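Local coordinates for protein succinyl-CoA ligase (ADP-forming) subunit alpha (Methanosaeta concilii, PDB 6HXI) that binds coenzyme A and joins a CoA-ligase-family region to a region related to the C-terminal domain of citrate synthase, at residues Arg191-Ile196 with Glu310-Val315; Ser210-His215 with Gly236-Met241; Ile228-Glu233 with Lys253-Trp258; Met241-Leu246 with Asn291-Gln296. All blocks are in the same frame, centred on the assembly; numbering follows the deposited sequence.

In the fold
All four contacts lie in one alpha/beta part of the chain, on the same side of its centre. Contact 3 pairs two parallel strands of its sheet. The centres of contacts 1 and 3 are 12 Å apart, and Val315 CG1 meets Pro254 CB at 3.6 Å. Contacts 2 and 4 share Met241 and lie about 11 Å apart, centre to centre. Contact 4 packs on strand 255-260 of contact 3, with Ala257 CB 3.6 Å from Phe294 CD1. Contact 2 reaches the end of strand 227-233: Glu239 OE2 lies 3.0 Å from Glu233 N, probably hydrogen-bonded. A bound coenzyme A lies about 12 Å from the side chain of Leu231 and 13 Å from that of Met212.

Contact 1 of 4, residues Arg191-Ile196 with Glu310-Val315; sequences RNSDGI and EMVRQV
Asn192 and Arg313 bring the two backbones together, with their CA atoms 4.6 Å apart. Residues 310-315 belong to helix 308-322. Asn192 lies near the end of helix 179-192, and the chain then turns toward strand 196-201. No hydrogen bond links the two segments. The closest approach is a CA-H...O contact, with Arg313 CA 3.2 Å from Asn192 O. Val312 adds an apolar touch, its CG1 4.0 Å from Asn192 CB. The turn itself is an ST turn: Gly195 N donates to Ser193 OG at 3.1 Å. That hydroxyl also bonds to Ile189 O. The turn joins a helix to a strand of what is, by strand order, a flavodoxin-like domain, the fold expected of this CoA-ligase family. Ser193 CB rests 4.1 Å from Val312 CG1. Arg313 turns CG away from its backbone N (chi1 -169°), and its extended chain crosses the Asn192 side chain at about a right angle. Asn192 OD1 lies 3.5 Å from Arg313 CD and at the edge of the guanidinium, in its plane but not hydrogen-bonded to it. The amide plane is turned 66° from the guanidinium. Asn192 ND2 bonds back to Ile188 O. Arg191 packs on Pro405 of a neighbouring citrate lyase chain.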
# COMPACT_ATOMS: atom_id res chain seq x y z
N ARG B 191 -21.07 13.38 -59.76
CA ARG B 191 -22.20 14.23 -60.13
C ARG B 191 -22.40 14.33 -61.65
O ARG B 191 -23.47 14.73 -62.11
CB ARG B 191 -22.00 15.65 -59.55
CG ARG B 191 -22.20 15.76 -58.06
CD ARG B 191 -22.05 17.20 -57.64
NE ARG B 191 -22.33 17.38 -56.22
CZ ARG B 191 -22.37 18.56 -55.60
NH1 ARG B 191 -22.63 18.62 -54.30
NH2 ARG B 191 -22.14 19.68 -56.27
N ASN B 192 -21.37 13.98 -62.43
CA ASN B 192 -21.39 14.12 -63.88
C ASN B 192 -21.17 12.80 -64.65
O ASN B 192 -21.03 12.83 -65.88
CB ASN B 192 -20.37 15.19 -64.29
CG ASN B 192 -20.77 16.60 -63.87
OD1 ASN B 192 -21.61 17.25 -64.50
ND2 ASN B 192 -20.15 17.12 -62.83
N SER B 193 -21.17 11.66 -63.96
CA SER B 193 -21.02 10.32 -64.55
C SER B 193 -21.50 9.27 -63.56
O SER B 193 -22.16 9.62 -62.57
CB SER B 193 -19.57 10.07 -64.95
OG SER B 193 -18.73 9.91 -63.82
N ASP B 194 -21.14 7.97 -63.79
CA ASP B 194 -21.46 6.91 -62.83
C ASP B 194 -20.39 6.82 -61.73
O ASP B 194 -20.40 5.91 -60.91
CB ASP B 194 -21.73 5.55 -63.50
CG ASP B 194 -20.67 5.01 -64.44
OD1 ASP B 194 -19.60 5.65 -64.58
OD2 ASP B 194 -20.92 3.94 -65.06
N GLY B 195 -19.49 7.80 -61.72
CA GLY B 195 -18.43 7.91 -60.74
C GLY B 195 -17.14 7.21 -61.12
O GLY B 195 -17.06 6.56 -62.16
N ILE B 196 -16.14 7.34 -60.26
CA ILE B 196 -14.86 6.68 -60.48
C ILE B 196 -14.93 5.18 -60.25
O ILE B 196 -15.67 4.69 -59.40
CB ILE B 196 -13.66 7.31 -59.67
CG1 ILE B 196 -13.84 7.18 -58.15
CG2 ILE B 196 -13.37 8.74 -60.07
CD1 ILE B 196 -12.81 6.36 -57.44
N GLU B 310 -18.46 19.36 -66.53
CA GLU B 310 -19.26 19.41 -67.75
C GLU B 310 -18.62 18.56 -68.87
O GLU B 310 -19.32 17.78 -69.51
CB GLU B 310 -19.58 20.85 -68.16
CG GLU B 310 -20.46 20.97 -69.41
CD GLU B 310 -21.64 20.02 -69.58
OE1 GLU B 310 -21.85 19.54 -70.72
OE2 GLU B 310 -22.36 19.76 -68.58
N MET B 311 -17.28 18.66 -69.04
CA MET B 311 -16.54 17.85 -70.01
C MET B 311 -16.68 16.35 -69.66
O MET B 311 -16.90 15.52 -70.54
CB MET B 311 -15.07 18.30 -70.06
CG MET B 311 -14.30 17.76 -71.25
SD MET B 311 -15.05 18.09 -72.87
CE MET B 311 -14.91 19.89 -72.94
N VAL B 312 -16.63 16.02 -68.35
CA VAL B 312 -16.84 14.66 -67.84
C VAL B 312 -18.26 14.19 -68.27
O VAL B 312 -18.39 13.10 -68.82
CB VAL B 312 -16.59 14.56 -66.30
CG1 VAL B 312 -17.18 13.28 -65.70
CG2 VAL B 312 -15.11 14.66 -65.98
N ARG B 313 -19.29 15.04 -68.04
CA ARG B 313 -20.69 14.79 -68.39
C ARG B 313 -20.86 14.53 -69.88
O ARG B 313 -21.60 13.62 -70.25
CB ARG B 313 -21.58 15.97 -67.95
CG ARG B 313 -23.08 15.72 -68.02
CD ARG B 313 -23.80 16.72 -67.14
NE ARG B 313 -25.25 16.48 -67.08
CZ ARG B 313 -26.00 16.67 -66.00
NH1 ARG B 313 -25.44 17.09 -64.86
NH2 ARG B 313 -27.30 16.44 -66.04
N GLN B 314 -20.15 15.31 -70.72
CA GLN B 314 -20.18 15.21 -72.17
C GLN B 314 -19.61 13.89 -72.66
O GLN B 314 -20.21 13.26 -73.53
CB GLN B 314 -19.43 16.40 -72.80
CG GLN B 314 -20.32 17.60 -73.08
CD GLN B 314 -19.51 18.77 -73.55
OE1 GLN B 314 -19.29 19.72 -72.80
NE2 GLN B 314 -19.00 18.71 -74.78
N VAL B 315 -18.45 13.48 -72.12
CA VAL B 315 -17.76 12.25 -72.48
C VAL B 315 -18.52 11.00 -71.99
O VAL B 315 -18.61 10.02 -72.72
CB VAL B 315 -16.27 12.26 -72.05
CG1 VAL B 315 -15.61 10.92 -72.34
CG2 VAL B 315 -15.51 13.38 -72.76

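Contact 2 of 4, residues Ser210-His215 with Gly236-Met241; sequences SNMLDH and GEDEYM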
# COMPACT_ATOMS: atom_id res chain seq x y z
N SER B 210 5.77 7.32 -59.20
CA SER B 210 5.09 6.88 -60.41
C SER B 210 4.49 8.11 -61.09
O SER B 210 3.98 9.01 -60.41
CB SER B 210 3.99 5.87 -60.10
OG SER B 210 3.07 6.37 -59.14
N ASN B 211 4.61 8.18 -62.41
CA ASN B 211 4.10 9.27 -63.21
C ASN B 211 2.64 9.03 -63.52
O ASN B 211 2.15 7.91 -63.32
CB ASN B 211 4.94 9.40 -64.50
CG ASN B 211 6.33 9.96 -64.21
OD1 ASN B 211 7.31 9.21 -64.10
ND2 ASN B 211 6.41 11.26 -63.93
N MET B 212 1.92 10.06 -63.96
CA MET B 212 0.50 9.92 -64.28
C MET B 212 0.27 8.86 -65.34
O MET B 212 -0.68 8.08 -65.22
CB MET B 212 -0.11 11.25 -64.72
CG MET B 212 -0.38 12.22 -63.59
SD MET B 212 -0.99 13.77 -64.29
CE MET B 212 -1.39 14.58 -62.92
N LEU B 213 1.15 8.81 -66.38
CA LEU B 213 1.03 7.84 -67.49
C LEU B 213 1.03 6.39 -67.03
O LEU B 213 0.28 5.61 -67.60
CB LEU B 213 2.07 8.07 -68.61
CG LEU B 213 1.92 7.18 -69.87
CD1 LEU B 213 0.58 7.42 -70.59
CD2 LEU B 213 3.11 7.33 -70.80
N ASP B 214 1.82 6.04 -66.00
CA ASP B 214 1.88 4.67 -65.45
C ASP B 214 0.46 4.20 -65.14
O ASP B 214 0.03 3.14 -65.65
CB ASP B 214 2.76 4.62 -64.18
CG ASP B 214 4.18 5.15 -64.33
OD1 ASP B 214 4.52 5.65 -65.43
OD2 ASP B 214 4.95 5.08 -63.35
N HIS B 215 -0.30 5.03 -64.37
CA HIS B 215 -1.68 4.79 -63.97
C HIS B 215 -2.63 4.88 -65.14
O HIS B 215 -3.48 4.02 -65.24
CB HIS B 215 -2.10 5.68 -62.80
CG HIS B 215 -1.12 5.61 -61.66
ND1 HIS B 215 -1.08 4.51 -60.81
CD2 HIS B 215 -0.13 6.46 -61.31
CE1 HIS B 215 -0.09 4.74 -59.97
NE2 HIS B 215 0.51 5.90 -60.22
N GLY B 236 7.54 20.90 -64.63
CA GLY B 236 7.91 19.55 -65.03
C GLY B 236 7.28 19.14 -66.35
O GLY B 236 6.45 19.86 -66.89
N GLU B 237 7.66 17.95 -66.85
CA GLU B 237 7.20 17.48 -68.17
C GLU B 237 6.40 16.17 -68.15
O GLU B 237 6.33 15.49 -69.18
CB GLU B 237 8.41 17.34 -69.11
CG GLU B 237 8.91 18.64 -69.69
CD GLU B 237 10.04 18.44 -70.68
OE1 GLU B 237 9.75 18.03 -71.83
OE2 GLU B 237 11.22 18.62 -70.29
N ASP B 238 5.80 15.83 -66.99
CA ASP B 238 5.02 14.60 -66.79
C ASP B 238 3.87 14.46 -67.80
O ASP B 238 3.74 13.41 -68.42
CB ASP B 238 4.51 14.53 -65.33
CG ASP B 238 3.54 13.39 -64.99
OD1 ASP B 238 2.38 13.44 -65.46
OD2 ASP B 238 3.89 12.53 -64.15
N GLU B 239 3.06 15.51 -67.97
CA GLU B 239 1.88 15.54 -68.86
C GLU B 239 2.24 15.31 -70.34
O GLU B 239 1.41 14.82 -71.10
CB GLU B 239 1.05 16.82 -68.65
CG GLU B 239 0.45 16.97 -67.26
CD GLU B 239 1.32 17.58 -66.18
OE1 GLU B 239 2.56 17.62 -66.32
OE2 GLU B 239 0.74 18.01 -65.15
N TYR B 240 3.50 15.60 -70.71
CA TYR B 240 4.01 15.38 -72.06
C TYR B 240 4.23 13.88 -72.34
O TYR B 240 4.35 13.51 -73.50
CB TYR B 240 5.26 16.23 -72.34
CG TYR B 240 4.92 17.70 -72.45
CD1 TYR B 240 4.34 18.21 -73.61
CD2 TYR B 240 5.13 18.56 -71.38
CE1 TYR B 240 3.97 19.55 -73.70
CE2 TYR B 240 4.78 19.91 -71.47
CZ TYR B 240 4.19 20.40 -72.62
OH TYR B 240 3.84 21.72 -72.71
N MET B 241 4.22 13.03 -71.30
CA MET B 241 4.31 11.57 -71.48
C MET B 241 2.95 11.09 -71.97
O MET B 241 2.89 10.22 -72.84
CB MET B 241 4.68 10.85 -70.17
CG MET B 241 6.11 11.07 -69.72
SD MET B 241 6.38 10.64 -67.97
CE MET B 241 6.33 8.83 -68.07
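Asp238 OD2 is gripped by two N-H groups from across the contact. Asn211 ND2 donates at 2.8 Å, almost straight at 166°. It reaches OD2 of Asp238 on the anti side, somewhat out of the carboxylate plane. Met212 N donates to the same OD2 at 3.2 Å, from the syn side and nearer that plane. With chi1 at 173°, Asp238 carries its carboxylate over to the start of helix 212-221. The other oxygen has no polar partner in the model. Asp238 OD1 instead lies against the Met212 side chain, 3.4 Å from CB and 3.6 Å from SD. Met241 packs on the Asn211 side chain. Its chain bends at the sulfur (chi3 73°), so that SD lies 3.8 Å from Asn211 CG and CE 3.9 Å from Asn211 CB. Further along, Leu213 CD2 packs on Met241 CB at 3.9 Å. The contact joins the amino-terminal ends of helices 212-221 and 239-247, and the residues leading into them, in the flavodoxin-like domain. Tyr126 of a citrate lyase chain packs on both Asn211 and Asp238. The carboxylate faces the amino end of helix 212-221, which would favour its negative charge, and the two bonds to OD2 would restrain its rotation, while buried OD1 has no polar partner.

Contact 3 of 4, residues Ile228-Glu233 with Lys253-Trp258; sequences IACLGE and KPLVAW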
# COMPACT_ATOMS: atom_id res chain seq x y z
N ILE B 228 -11.22 7.94 -69.15
CA ILE B 228 -10.04 8.39 -68.39
C ILE B 228 -10.13 9.91 -68.13
O ILE B 228 -10.58 10.66 -68.98
CB ILE B 228 -8.66 7.94 -68.98
CG1 ILE B 228 -8.68 6.44 -69.41
CG2 ILE B 228 -7.51 8.21 -67.98
CD1 ILE B 228 -7.52 5.97 -70.33
N ALA B 229 -9.80 10.34 -66.92
CA ALA B 229 -9.85 11.75 -66.56
C ALA B 229 -8.60 12.11 -65.80
O ALA B 229 -8.21 11.37 -64.90
CB ALA B 229 -11.08 12.03 -65.71
N CYS B 230 -7.94 13.23 -66.15
CA CYS B 230 -6.77 13.63 -65.36
C CYS B 230 -6.68 15.12 -65.14
O CYS B 230 -7.24 15.92 -65.88
CB CYS B 230 -5.47 13.06 -65.91
SG CYS B 230 -4.94 13.77 -67.46
N LEU B 231 -6.03 15.48 -64.04
CA LEU B 231 -5.84 16.85 -63.62
C LEU B 231 -4.37 17.04 -63.27
O LEU B 231 -3.89 16.47 -62.30
CB LEU B 231 -6.74 17.12 -62.40
CG LEU B 231 -6.87 18.56 -61.90
CD1 LEU B 231 -7.62 19.43 -62.90
CD2 LEU B 231 -7.56 18.59 -60.53
N GLY B 232 -3.66 17.78 -64.11
CA GLY B 232 -2.25 18.08 -63.91
C GLY B 232 -2.04 19.50 -63.43
O GLY B 232 -3.00 20.18 -63.05
N GLU B 233 -0.77 19.95 -63.43
CA GLU B 233 -0.38 21.32 -63.04
C GLU B 233 0.93 21.73 -63.72
O GLU B 233 1.67 20.87 -64.21
CB GLU B 233 -0.32 21.51 -61.50
CG GLU B 233 0.81 20.76 -60.82
CD GLU B 233 1.01 20.97 -59.33
OE1 GLU B 233 0.22 21.72 -58.69
OE2 GLU B 233 1.98 20.38 -58.80
N LYS B 253 -9.11 5.05 -75.25
CA LYS B 253 -10.28 5.44 -74.44
C LYS B 253 -10.37 6.96 -74.37
O LYS B 253 -9.31 7.59 -74.38
CB LYS B 253 -10.18 4.85 -73.03
CG LYS B 253 -10.60 3.40 -72.97
CD LYS B 253 -10.19 2.72 -71.67
CE LYS B 253 -10.13 1.24 -71.92
NZ LYS B 253 -9.73 0.49 -70.73
N PRO B 254 -11.58 7.57 -74.33
CA PRO B 254 -11.64 9.05 -74.27
C PRO B 254 -11.03 9.58 -72.96
O PRO B 254 -11.32 9.06 -71.89
CB PRO B 254 -13.12 9.37 -74.45
CG PRO B 254 -13.84 8.14 -74.04
CD PRO B 254 -12.94 6.98 -74.31
N LEU B 255 -10.12 10.57 -73.09
CA LEU B 255 -9.39 11.18 -71.99
C LEU B 255 -9.74 12.66 -71.76
O LEU B 255 -9.51 13.48 -72.64
CB LEU B 255 -7.87 11.03 -72.23
CG LEU B 255 -6.95 11.45 -71.07
CD1 LEU B 255 -6.10 10.31 -70.62
CD2 LEU B 255 -6.09 12.64 -71.44
N VAL B 256 -10.26 12.99 -70.56
CA VAL B 256 -10.56 14.37 -70.15
C VAL B 256 -9.29 14.87 -69.49
O VAL B 256 -8.70 14.16 -68.67
CB VAL B 256 -11.79 14.49 -69.20
CG1 VAL B 256 -12.03 15.94 -68.79
CG2 VAL B 256 -13.05 13.91 -69.84
N ALA B 257 -8.82 16.06 -69.86
CA ALA B 257 -7.58 16.58 -69.29
C ALA B 257 -7.60 18.06 -68.99
O ALA B 257 -8.06 18.86 -69.80
CB ALA B 257 -6.42 16.25 -70.21
N TRP B 258 -7.05 18.44 -67.82
CA TRP B 258 -6.91 19.84 -67.44
C TRP B 258 -5.62 20.05 -66.65
O TRP B 258 -5.33 19.27 -65.74
CB TRP B 258 -8.14 20.41 -66.70
CG TRP B 258 -7.96 21.87 -66.34
CD1 TRP B 258 -7.70 22.38 -65.11
CD2 TRP B 258 -7.89 22.97 -67.26
NE1 TRP B 258 -7.52 23.74 -65.19
CE2 TRP B 258 -7.63 24.13 -66.50
CE3 TRP B 258 -8.04 23.09 -68.65
CZ2 TRP B 258 -7.53 25.40 -67.09
CZ3 TRP B 258 -7.93 24.34 -69.23
CH2 TRP B 258 -7.69 25.48 -68.46
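Strands 227-233 and 255-260 are parallel neighbours in a flavodoxin-like sheet, in a beta-alpha-beta unit whose crossover helix is 239-247. The axes of the paired segments approach to 4.5 Å and differ by 8°. Five backbone hydrogen bonds join them. Ile228 uses both backbone atoms: its N donates at 3.0 Å to Pro254 O, just before the second strand, and its O accepts from Val256 N at 2.8 Å. Cys230 does the same one step on, its N bonding to Val256 O at 2.8 Å and its O to Trp258 N at 3.2 Å. Gly232 N follows, bonding to Trp258 O at 2.8 Å; the pairing runs on to Thr260. CA-H groups of Leu255, Ala229, Ala257 and Leu231 add to these at the same acceptors. Strand 255-260 is outermost in the sheet of this chain. Ile228, Cys230, Leu255 and Ala257 share one face, where Ile228 CG2 touches Leu255 CD1 at 3.7 Å and Cys230 SG rests on Ala257 CB. Helix 212-221 covers Ile228 and Leu255 there. Ala229, Leu231, Val256 and Trp258 share the other face, where Tyr308 of helix 308-322 touches Ala229 and Trp258. Leu231 CD1 meets the indole at the edge, in the ring plane, 3.7 Å from Trp258 CD1.

Contact 4 of 4, residues Met241-Leu246 with Asn291-Gln296; sequences MIIQAL and NDAFRQ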
# COMPACT_ATOMS: atom_id res chain seq x y z
N MET B 241 4.22 13.03 -71.30
CA MET B 241 4.31 11.57 -71.48
C MET B 241 2.95 11.09 -71.97
O MET B 241 2.89 10.22 -72.84
CB MET B 241 4.68 10.85 -70.17
CG MET B 241 6.11 11.07 -69.72
SD MET B 241 6.38 10.64 -67.97
CE MET B 241 6.33 8.83 -68.07
N ILE B 242 1.87 11.71 -71.44
CA ILE B 242 0.47 11.41 -71.76
C ILE B 242 0.16 11.84 -73.17
O ILE B 242 -0.34 11.03 -73.94
CB ILE B 242 -0.52 12.01 -70.72
CG1 ILE B 242 -0.17 11.56 -69.26
CG2 ILE B 242 -1.98 11.68 -71.07
CD1 ILE B 242 -0.50 12.57 -68.21
N ILE B 243 0.48 13.10 -73.51
CA ILE B 243 0.27 13.70 -74.84
C ILE B 243 0.98 12.87 -75.93
O ILE B 243 0.40 12.65 -77.00
CB ILE B 243 0.68 15.20 -74.80
CG1 ILE B 243 -0.29 16.02 -73.90
CG2 ILE B 243 0.82 15.83 -76.20
CD1 ILE B 243 0.36 17.22 -73.18
N GLN B 244 2.21 12.38 -75.63
CA GLN B 244 2.97 11.55 -76.57
C GLN B 244 2.31 10.18 -76.73
O GLN B 244 2.27 9.66 -77.85
CB GLN B 244 4.44 11.40 -76.16
CG GLN B 244 5.32 10.92 -77.32
CD GLN B 244 6.76 11.35 -77.19
OE1 GLN B 244 7.50 10.89 -76.30
NE2 GLN B 244 7.19 12.22 -78.10
N ALA B 245 1.78 9.61 -75.62
CA ALA B 245 1.08 8.33 -75.64
C ALA B 245 -0.26 8.44 -76.38
O ALA B 245 -0.65 7.51 -77.09
CB ALA B 245 0.88 7.82 -74.24
N LEU B 246 -0.92 9.60 -76.24
CA LEU B 246 -2.18 9.97 -76.89
C LEU B 246 -1.93 10.11 -78.41
O LEU B 246 -2.76 9.67 -79.21
CB LEU B 246 -2.61 11.32 -76.28
CG LEU B 246 -4.09 11.61 -76.01
CD1 LEU B 246 -4.78 10.49 -75.29
CD2 LEU B 246 -4.22 12.86 -75.19
N ASN B 291 -2.03 22.54 -71.72
CA ASN B 291 -3.44 22.46 -72.11
C ASN B 291 -3.59 22.53 -73.63
O ASN B 291 -4.43 21.82 -74.19
CB ASN B 291 -4.28 23.55 -71.41
CG ASN B 291 -4.62 23.23 -69.97
OD1 ASN B 291 -4.91 22.09 -69.61
ND2 ASN B 291 -4.60 24.25 -69.11
N ASP B 292 -2.75 23.34 -74.29
CA ASP B 292 -2.76 23.46 -75.75
C ASP B 292 -2.30 22.16 -76.41
O ASP B 292 -2.99 21.67 -77.30
CB ASP B 292 -1.92 24.65 -76.22
CG ASP B 292 -2.55 26.01 -75.98
OD1 ASP B 292 -3.71 26.07 -75.49
OD2 ASP B 292 -1.89 27.03 -76.30
N ALA B 293 -1.17 21.58 -75.93
CA ALA B 293 -0.63 20.31 -76.43
C ALA B 293 -1.62 19.15 -76.16
O ALA B 293 -1.68 18.21 -76.95
CB ALA B 293 0.71 20.02 -75.79
N PHE B 294 -2.40 19.24 -75.06
CA PHE B 294 -3.44 18.25 -74.73
C PHE B 294 -4.60 18.35 -75.73
O PHE B 294 -5.06 17.32 -76.22
CB PHE B 294 -3.93 18.40 -73.28
CG PHE B 294 -3.41 17.37 -72.30
CD1 PHE B 294 -3.69 16.02 -72.47
CD2 PHE B 294 -2.71 17.76 -71.16
CE1 PHE B 294 -3.23 15.07 -71.55
CE2 PHE B 294 -2.25 16.81 -70.24
CZ PHE B 294 -2.51 15.47 -70.44
N ARG B 295 -5.05 19.58 -76.05
CA ARG B 295 -6.13 19.83 -77.01
C ARG B 295 -5.76 19.24 -78.38
O ARG B 295 -6.54 18.47 -78.94
CB ARG B 295 -6.40 21.34 -77.14
CG ARG B 295 -7.74 21.79 -76.58
CD ARG B 295 -7.89 23.30 -76.60
NE ARG B 295 -7.18 23.94 -75.49
CZ ARG B 295 -7.75 24.35 -74.35
NH1 ARG B 295 -9.05 24.19 -74.16
NH2 ARG B 295 -7.02 24.93 -73.41
N GLN B 296 -4.54 19.56 -78.87
CA GLN B 296 -3.94 19.13 -80.14
C GLN B 296 -3.71 17.61 -80.25
O GLN B 296 -3.64 17.09 -81.36
CB GLN B 296 -2.62 19.88 -80.40
CG GLN B 296 -2.81 21.35 -80.75
CD GLN B 296 -1.53 22.14 -80.64
OE1 GLN B 296 -0.55 21.89 -81.36
NE2 GLN B 296 -1.51 23.13 -79.76
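Ile243 lies over the ring of Phe294, and the tight part of the contact is built on this pair. Its CG1 is a CH-pi partner, 3.7 Å from the centroid of the Phe294 ring and only 12° off the ring normal. Ile242 comes in at the ring edge instead, with CG2 3.6 Å from Phe294 CE1. Leu246 also meets the edge, but less closely, its CD2 being 4.2 Å from Phe294 CD1. The ring is thus touched on a face and along its rim by three residues of one helix. The chi1 of Phe294 is -104°, off the staggered positions, and swings the ring toward helix 239-247. Ala293 extends the packing away from the ring: its CB meets Ile243 CD1 at 3.8 Å, and its O lies 3.5 Å from Ile243 CG2. No hydrogen bond crosses between the helices. The axes of residues 241-246 and 291-296 run nearly parallel, 14° apart, and approach to 9.5 Å.

Away from this core the helices are polar and looser: Gln244, Asp292, Arg295 and Gln296 are exposed, and none reaches the other segment. Gln296 NE2 makes one weak, bent bond to Asp292 O at 3.2 Å, within its own helix.

Both helices lie over the same side of the sheet in the CoA-ligase-family region. Ile242 also packs on Ile216 of helix 212-221, and Leu246 on Ile251 in the loop that follows. Phe294 packs on Leu255 and Val259 of strand 255-260, while Asn291 OD1 bonds to Val259 N.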